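PDB 4RYK: Lmo0325 protein from Listeria monocytogenes EGD-e, which probably binds DNA as a transcriptional regulator of the Rgg type, pairing a helix-turn-helix domain with an all-helical C-terminal domain. Local coordinates for residues Tyr190-Cys204 and Lys229-Ser242. Residues are numbered along the deposited sequence; the frame is centred on the assembly and turned at random.
Sequences YEKYRYYDRGRLLFC and KLKEASETSGSFNS
In the all-helical repeat domain of this Rgg-type protein, two interhelical turns meet where helices 197-204 and 229-235 pack antiparallel at 156°, and two arginines of Tyr190-Cys204 bind Thr236 and Asn241, at and beyond the C-terminal end of the 229-235 helix region. Arg200 is the inner one. Its CG lies anti to the backbone N (chi1 168°) and the chain bends at chi3, which brings NE, 3.0 Å from Asn241 OD1, and NH2 side-on to that single oxygen, in the guanidinium plane. NH1 turns back to the type I turn before its helix, 2.9 Å from Arg194 O, while Ser239 OG sits 3.1 Å above the plane over the group's centre without a hydrogen bond to it.

Arg194 repeats the side-on grip on a hydroxyl: its NE and NH2 each lie 3.1 Å from Thr236 OG1, which itself donates a hydrogen bond to Glu232 O. The carboxylate of Glu232 stacks on one guanidinium face, with no N-H aimed at OE1, and its CG packs there too; the Tyr195 ring reaches the opposite face with CZ, offset toward the rim. Thr236 CG2 in turn packs over that ring. Tyr190 OH donates to the anti lone pair of Glu232 OE1 at 2.7 Å, ring and carboxylate nearly coplanar, and its CE1 rests 3.6 Å from Ala233 CB. Deeper in the helix pair, Cys204 SG packs against Ala233 CB, and Leu230 CD1 approaches Cys204 O.

Three of Arg200's N-H directions are thus spent on two uncharged oxygens, so its buried cation is probably stabilised by amide and carbonyl dipoles, whereas Arg194 also feels the nearby carboxylate of Glu232.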
loop_
_atom_site.group_PDB
_atom_site.type_symbol
_atom_site.label_atom_id
_atom_site.label_comp_id
_atom_site.label_asym_id
_atom_site.label_seq_id
_atom_site.Cartn_x
_atom_site.Cartn_y
_atom_site.Cartn_z
ATOM N N TYR A 190 -2.468 -2.495 -16.470
ATOM C CA TYR A 190 -3.161 -3.174 -15.405
ATOM C C TYR A 190 -2.566 -4.575 -15.133
ATOM O O TYR A 190 -2.351 -4.957 -13.994
ATOM C CB TYR A 190 -4.665 -3.259 -15.726
ATOM C CG TYR A 190 -5.352 -4.343 -14.919
ATOM C CD1 TYR A 190 -5.490 -4.209 -13.556
ATOM C CD2 TYR A 190 -5.820 -5.523 -15.517
ATOM C CE1 TYR A 190 -6.070 -5.221 -12.795
ATOM C CE2 TYR A 190 -6.427 -6.528 -14.772
ATOM C CZ TYR A 190 -6.554 -6.372 -13.411
ATOM O OH TYR A 190 -7.096 -7.350 -12.594
ATOM N N GLU A 191 -2.272 -5.320 -16.184
ATOM C CA GLU A 191 -1.784 -6.673 -16.048
ATOM C C GLU A 191 -0.427 -6.744 -15.316
ATOM O O GLU A 191 -0.165 -7.691 -14.647
ATOM C CB GLU A 191 -1.699 -7.352 -17.454
ATOM C CG GLU A 191 -3.062 -7.738 -18.036
ATOM C CD GLU A 191 -3.756 -8.849 -17.222
ATOM O OE1 GLU A 191 -3.038 -9.627 -16.549
ATOM O OE2 GLU A 191 -5.015 -8.956 -17.239
ATOM N N LYS A 192 0.429 -5.753 -15.484
ATOM C CA LYS A 192 1.670 -5.620 -14.705
ATOM C C LYS A 192 1.368 -5.148 -13.290
ATOM O O LYS A 192 1.781 -5.748 -12.284
ATOM C CB LYS A 192 2.563 -4.554 -15.329
ATOM C CG LYS A 192 2.829 -4.681 -16.810
ATOM C CD LYS A 192 3.524 -5.999 -17.090
ATOM C CE LYS A 192 3.660 -6.274 -18.584
ATOM N NZ LYS A 192 4.739 -5.450 -19.199
ATOM N N TYR A 193 0.583 -4.088 -13.217
ATOM C CA TYR A 193 0.453 -3.338 -11.991
ATOM C C TYR A 193 -0.529 -3.931 -10.975
ATOM O O TYR A 193 -0.629 -3.425 -9.871
ATOM C CB TYR A 193 0.060 -1.886 -12.268
ATOM C CG TYR A 193 1.139 -0.999 -12.809
ATOM C CD1 TYR A 193 2.165 -0.563 -12.004
ATOM C CD2 TYR A 193 1.122 -0.548 -14.142
ATOM C CE1 TYR A 193 3.165 0.273 -12.481
ATOM C CE2 TYR A 193 2.132 0.304 -14.637
ATOM C CZ TYR A 193 3.141 0.705 -13.802
ATOM O OH TYR A 193 4.154 1.541 -14.215
ATOM N N ARG A 194 -1.259 -4.979 -11.340
ATOM C CA ARG A 194 -2.266 -5.499 -10.433
ATOM C C ARG A 194 -1.578 -6.152 -9.240
ATOM O O ARG A 194 -2.208 -6.328 -8.236
ATOM C CB ARG A 194 -3.197 -6.512 -11.104
ATOM C CG ARG A 194 -2.515 -7.712 -11.729
ATOM C CD ARG A 194 -3.490 -8.461 -12.633
ATOM N NE ARG A 194 -4.289 -9.329 -11.800
ATOM C CZ ARG A 194 -4.421 -10.634 -11.950
ATOM N NH1 ARG A 194 -3.843 -11.268 -12.964
ATOM N NH2 ARG A 194 -5.170 -11.302 -11.088
ATOM N N TYR A 195 -0.316 -6.514 -9.366
ATOM C CA TYR A 195 0.447 -7.014 -8.234
ATOM C C TYR A 195 1.206 -5.897 -7.469
ATOM O O TYR A 195 2.007 -6.167 -6.580
ATOM C CB TYR A 195 1.377 -8.164 -8.678
ATOM C CG TYR A 195 0.638 -9.300 -9.399
ATOM C CD1 TYR A 195 0.449 -9.247 -10.780
ATOM C CD2 TYR A 195 0.090 -10.388 -8.699
ATOM C CE1 TYR A 195 -0.233 -10.254 -11.464
ATOM C CE2 TYR A 195 -0.578 -11.409 -9.375
ATOM C CZ TYR A 195 -0.739 -11.322 -10.760
ATOM O OH TYR A 195 -1.413 -12.272 -11.487
ATOM N N TYR A 196 0.992 -4.644 -7.840
ATOM C CA TYR A 196 1.622 -3.538 -7.155
ATOM C C TYR A 196 0.578 -3.021 -6.130
ATOM O O TYR A 196 -0.549 -2.669 -6.471
ATOM C CB TYR A 196 2.040 -2.471 -8.159
ATOM C CG TYR A 196 2.745 -1.236 -7.625
ATOM C CD1 TYR A 196 3.718 -1.314 -6.629
ATOM C CD2 TYR A 196 2.500 0.002 -8.190
ATOM C CE1 TYR A 196 4.348 -0.174 -6.162
ATOM C CE2 TYR A 196 3.115 1.135 -7.730
ATOM C CZ TYR A 196 4.043 1.047 -6.726
ATOM O OH TYR A 196 4.637 2.214 -6.308
ATOM N N ASP A 197 0.923 -3.051 -4.859
ATOM C CA ASP A 197 -0.035 -2.634 -3.832
ATOM C C ASP A 197 -0.671 -1.299 -4.171
ATOM O O ASP A 197 -1.891 -1.198 -4.204
ATOM C CB ASP A 197 0.557 -2.677 -2.399
ATOM C CG ASP A 197 1.759 -1.781 -2.195
ATOM O OD1 ASP A 197 2.284 -1.096 -3.089
ATOM O OD2 ASP A 197 2.220 -1.786 -1.056
ATOM N N ARG A 198 0.127 -0.312 -4.539
ATOM C CA ARG A 198 -0.434 1.016 -4.834
ATOM C C ARG A 198 -1.192 1.054 -6.157
ATOM O O ARG A 198 -2.201 1.736 -6.275
ATOM C CB ARG A 198 0.672 2.083 -4.806
ATOM C CG ARG A 198 1.057 2.377 -3.354
ATOM C CD ARG A 198 2.337 3.148 -3.208
ATOM N NE ARG A 198 2.724 3.124 -1.813
ATOM C CZ ARG A 198 3.927 3.411 -1.344
ATOM N NH1 ARG A 198 4.874 3.831 -2.152
ATOM N NH2 ARG A 198 4.184 3.286 -0.046
ATOM N N GLY A 199 -0.718 0.320 -7.145
ATOM C CA GLY A 199 -1.321 0.382 -8.446
ATOM C C GLY A 199 -2.617 -0.345 -8.413
ATOM O O GLY A 199 -3.577 0.052 -9.030
ATOM N N ARG A 200 -2.658 -1.431 -7.673
ATOM C CA ARG A 200 -3.882 -2.200 -7.582
ATOM C C ARG A 200 -5.076 -1.366 -7.124
ATOM O O ARG A 200 -6.160 -1.444 -7.696
ATOM C CB ARG A 200 -3.649 -3.412 -6.705
ATOM C CG ARG A 200 -4.896 -4.141 -6.286
ATOM C CD ARG A 200 -4.541 -5.479 -5.691
ATOM N NE ARG A 200 -3.768 -5.361 -4.474
ATOM C CZ ARG A 200 -2.549 -5.807 -4.314
ATOM N NH1 ARG A 200 -1.913 -6.320 -5.313
ATOM N NH2 ARG A 200 -1.936 -5.671 -3.148
ATOM N N LEU A 201 -4.900 -0.532 -6.134
ATOM C CA LEU A 201 -6.019 0.248 -5.625
ATOM C C LEU A 201 -6.434 1.361 -6.603
ATOM O O LEU A 201 -7.603 1.674 -6.737
ATOM C CB LEU A 201 -5.657 0.898 -4.269
ATOM C CG LEU A 201 -5.287 -0.088 -3.122
ATOM C CD1 LEU A 201 -4.899 0.658 -1.820
ATOM C CD2 LEU A 201 -6.437 -1.042 -2.839
ATOM N N LEU A 202 -5.471 1.953 -7.278
ATOM C CA LEU A 202 -5.788 2.915 -8.358
ATOM C C LEU A 202 -6.565 2.253 -9.477
ATOM O O LEU A 202 -7.555 2.784 -9.931
ATOM C CB LEU A 202 -4.508 3.444 -8.902
ATOM C CG LEU A 202 -4.667 4.499 -9.988
ATOM C CD1 LEU A 202 -5.251 5.781 -9.417
ATOM C CD2 LEU A 202 -3.292 4.763 -10.630
ATOM N N PHE A 203 -6.169 1.046 -9.908
ATOM C CA PHE A 203 -6.987 0.380 -10.904
ATOM C C PHE A 203 -8.390 0.053 -10.392
ATOM O O PHE A 203 -9.353 0.216 -11.135
ATOM C CB PHE A 203 -6.269 -0.829 -11.476
ATOM C CG PHE A 203 -5.202 -0.450 -12.450
ATOM C CD1 PHE A 203 -5.519 -0.154 -13.751
ATOM C CD2 PHE A 203 -3.910 -0.407 -12.079
ATOM C CE1 PHE A 203 -4.547 0.197 -14.659
ATOM C CE2 PHE A 203 -2.929 -0.051 -12.980
ATOM C CZ PHE A 203 -3.241 0.250 -14.261
ATOM N N CYS A 204 -8.521 -0.416 -9.142
ATOM C CA CYS A 204 -9.834 -0.697 -8.582
ATOM C C CYS A 204 -10.746 0.495 -8.634
ATOM O O CYS A 204 -11.880 0.402 -9.085
ATOM C CB CYS A 204 -9.760 -1.169 -7.140
ATOM S SG CYS A 204 -9.135 -2.867 -6.940
ATOM N N LYS A 229 -13.171 -6.999 -14.322
ATOM C CA LYS A 229 -11.829 -6.514 -14.027
ATOM C C LYS A 229 -11.721 -5.985 -12.625
ATOM O O LYS A 229 -10.696 -6.138 -11.989
ATOM C CB LYS A 229 -11.419 -5.370 -14.936
ATOM C CG LYS A 229 -11.277 -5.751 -16.396
ATOM C CD LYS A 229 -10.050 -6.598 -16.676
ATOM C CE LYS A 229 -10.425 -7.522 -17.829
ATOM N NZ LYS A 229 -9.239 -8.045 -18.464
ATOM N N LEU A 230 -12.754 -5.290 -12.179
ATOM C CA LEU A 230 -12.786 -4.792 -10.811
ATOM C C LEU A 230 -12.736 -6.002 -9.836
ATOM O O LEU A 230 -12.012 -5.975 -8.860
ATOM C CB LEU A 230 -14.039 -3.974 -10.586
ATOM C CG LEU A 230 -14.299 -3.626 -9.125
ATOM C CD1 LEU A 230 -13.186 -2.776 -8.590
ATOM C CD2 LEU A 230 -15.590 -2.860 -8.992
ATOM N N LYS A 231 -13.510 -7.038 -10.120
ATOM C CA LYS A 231 -13.492 -8.272 -9.327
ATOM C C LYS A 231 -12.094 -8.868 -9.300
ATOM O O LYS A 231 -11.534 -9.114 -8.221
ATOM C CB LYS A 231 -14.432 -9.325 -9.878
ATOM C CG LYS A 231 -15.906 -9.035 -9.698
ATOM C CD LYS A 231 -16.370 -9.397 -8.302
ATOM C CE LYS A 231 -17.891 -9.312 -8.118
ATOM N NZ LYS A 231 -18.261 -9.892 -6.785
ATOM N N GLU A 232 -11.513 -9.061 -10.479
ATOM C CA GLU A 232 -10.182 -9.632 -10.555
ATOM C C GLU A 232 -9.143 -8.793 -9.833
ATOM O O GLU A 232 -8.312 -9.301 -9.043
ATOM C CB GLU A 232 -9.786 -9.792 -12.005
ATOM C CG GLU A 232 -8.453 -10.471 -12.205
ATOM C CD GLU A 232 -8.032 -10.451 -13.674
ATOM O OE1 GLU A 232 -7.525 -9.441 -14.174
ATOM O OE2 GLU A 232 -8.240 -11.457 -14.327
ATOM N N ALA A 233 -9.156 -7.515 -10.105
ATOM C CA ALA A 233 -8.176 -6.604 -9.503
ATOM C C ALA A 233 -8.292 -6.644 -7.974
ATOM O O ALA A 233 -7.291 -6.740 -7.285
ATOM C CB ALA A 233 -8.388 -5.192 -10.005
ATOM N N SER A 234 -9.522 -6.611 -7.459
ATOM C CA SER A 234 -9.768 -6.567 -6.009
ATOM C C SER A 234 -9.450 -7.904 -5.298
ATOM O O SER A 234 -9.288 -7.939 -4.083
ATOM C CB SER A 234 -11.199 -6.115 -5.734
ATOM O OG SER A 234 -12.124 -7.065 -6.186
ATOM N N GLU A 235 -9.333 -8.979 -6.075
ATOM C CA GLU A 235 -9.087 -10.298 -5.547
ATOM C C GLU A 235 -7.717 -10.795 -5.873
ATOM O O GLU A 235 -7.377 -11.898 -5.527
ATOM C CB GLU A 235 -10.110 -11.276 -6.101
ATOM C CG GLU A 235 -11.482 -11.031 -5.506
ATOM C CD GLU A 235 -12.567 -11.845 -6.184
ATOM O OE1 GLU A 235 -12.231 -12.886 -6.750
ATOM O OE2 GLU A 235 -13.747 -11.461 -6.146
ATOM N N THR A 236 -6.906 -9.940 -6.450
ATOM C CA THR A 236 -5.589 -10.296 -6.928
ATOM C C THR A 236 -4.701 -10.762 -5.801
ATOM O O THR A 236 -4.596 -10.106 -4.765
ATOM C CB THR A 236 -4.924 -9.123 -7.684
ATOM O OG1 THR A 236 -5.534 -8.995 -8.979
ATOM C CG2 THR A 236 -3.464 -9.417 -7.901
ATOM N N SER A 237 -4.124 -11.933 -6.025
ATOM C CA SER A 237 -3.219 -12.617 -5.114
ATOM C C SER A 237 -3.725 -12.717 -3.664
ATOM O O SER A 237 -2.917 -12.709 -2.696
ATOM C CB SER A 237 -1.859 -11.929 -5.182
ATOM O OG SER A 237 -1.802 -10.920 -4.214
ATOM N N GLY A 238 -5.057 -12.819 -3.539
ATOM C CA GLY A 238 -5.775 -12.942 -2.248
ATOM C C GLY A 238 -5.600 -11.727 -1.335
ATOM O O GLY A 238 -5.854 -11.803 -0.141
ATOM N N SER A 239 -5.203 -10.594 -1.917
ATOM C CA SER A 239 -4.843 -9.374 -1.158
ATOM C C SER A 239 -5.796 -8.915 -0.065
ATOM O O SER A 239 -7.057 -8.648 -0.311
ATOM C CB SER A 239 -4.683 -8.173 -2.141
ATOM O OG SER A 239 -3.588 -8.391 -3.004
ATOM N N PHE A 240 -5.170 -8.662 1.090
ATOM C CA PHE A 240 -5.896 -8.000 2.167
ATOM C C PHE A 240 -6.195 -6.546 1.873
ATOM O O PHE A 240 -7.262 -6.081 2.274
ATOM C CB PHE A 240 -5.241 -8.154 3.533
ATOM C CG PHE A 240 -5.141 -9.580 4.009
ATOM C CD1 PHE A 240 -5.926 -10.581 3.472
ATOM C CD2 PHE A 240 -4.226 -9.926 4.967
ATOM C CE1 PHE A 240 -5.824 -11.880 3.881
ATOM C CE2 PHE A 240 -4.129 -11.245 5.406
ATOM C CZ PHE A 240 -4.908 -12.221 4.836
ATOM N N ASN A 241 -5.347 -5.845 1.107
ATOM C CA ASN A 241 -5.475 -4.403 1.068
ATOM C C ASN A 241 -6.619 -3.923 0.211
ATOM O O ASN A 241 -6.853 -2.724 0.176
ATOM C CB ASN A 241 -4.165 -3.706 0.661
ATOM C CG ASN A 241 -3.936 -3.643 -0.877
ATOM O OD1 ASN A 241 -4.472 -4.445 -1.654
ATOM N ND2 ASN A 241 -3.116 -2.681 -1.303
ATOM N N SER A 242 -7.366 -4.824 -0.442
ATOM C CA SER A 242 -8.366 -4.402 -1.414
ATOM C C SER A 242 -9.740 -4.883 -1.064
ATOM O O SER A 242 -10.661 -4.847 -1.892
ATOM C CB SER A 242 -7.938 -4.855 -2.819
ATOM O OG SER A 242 -7.668 -6.223 -2.814
#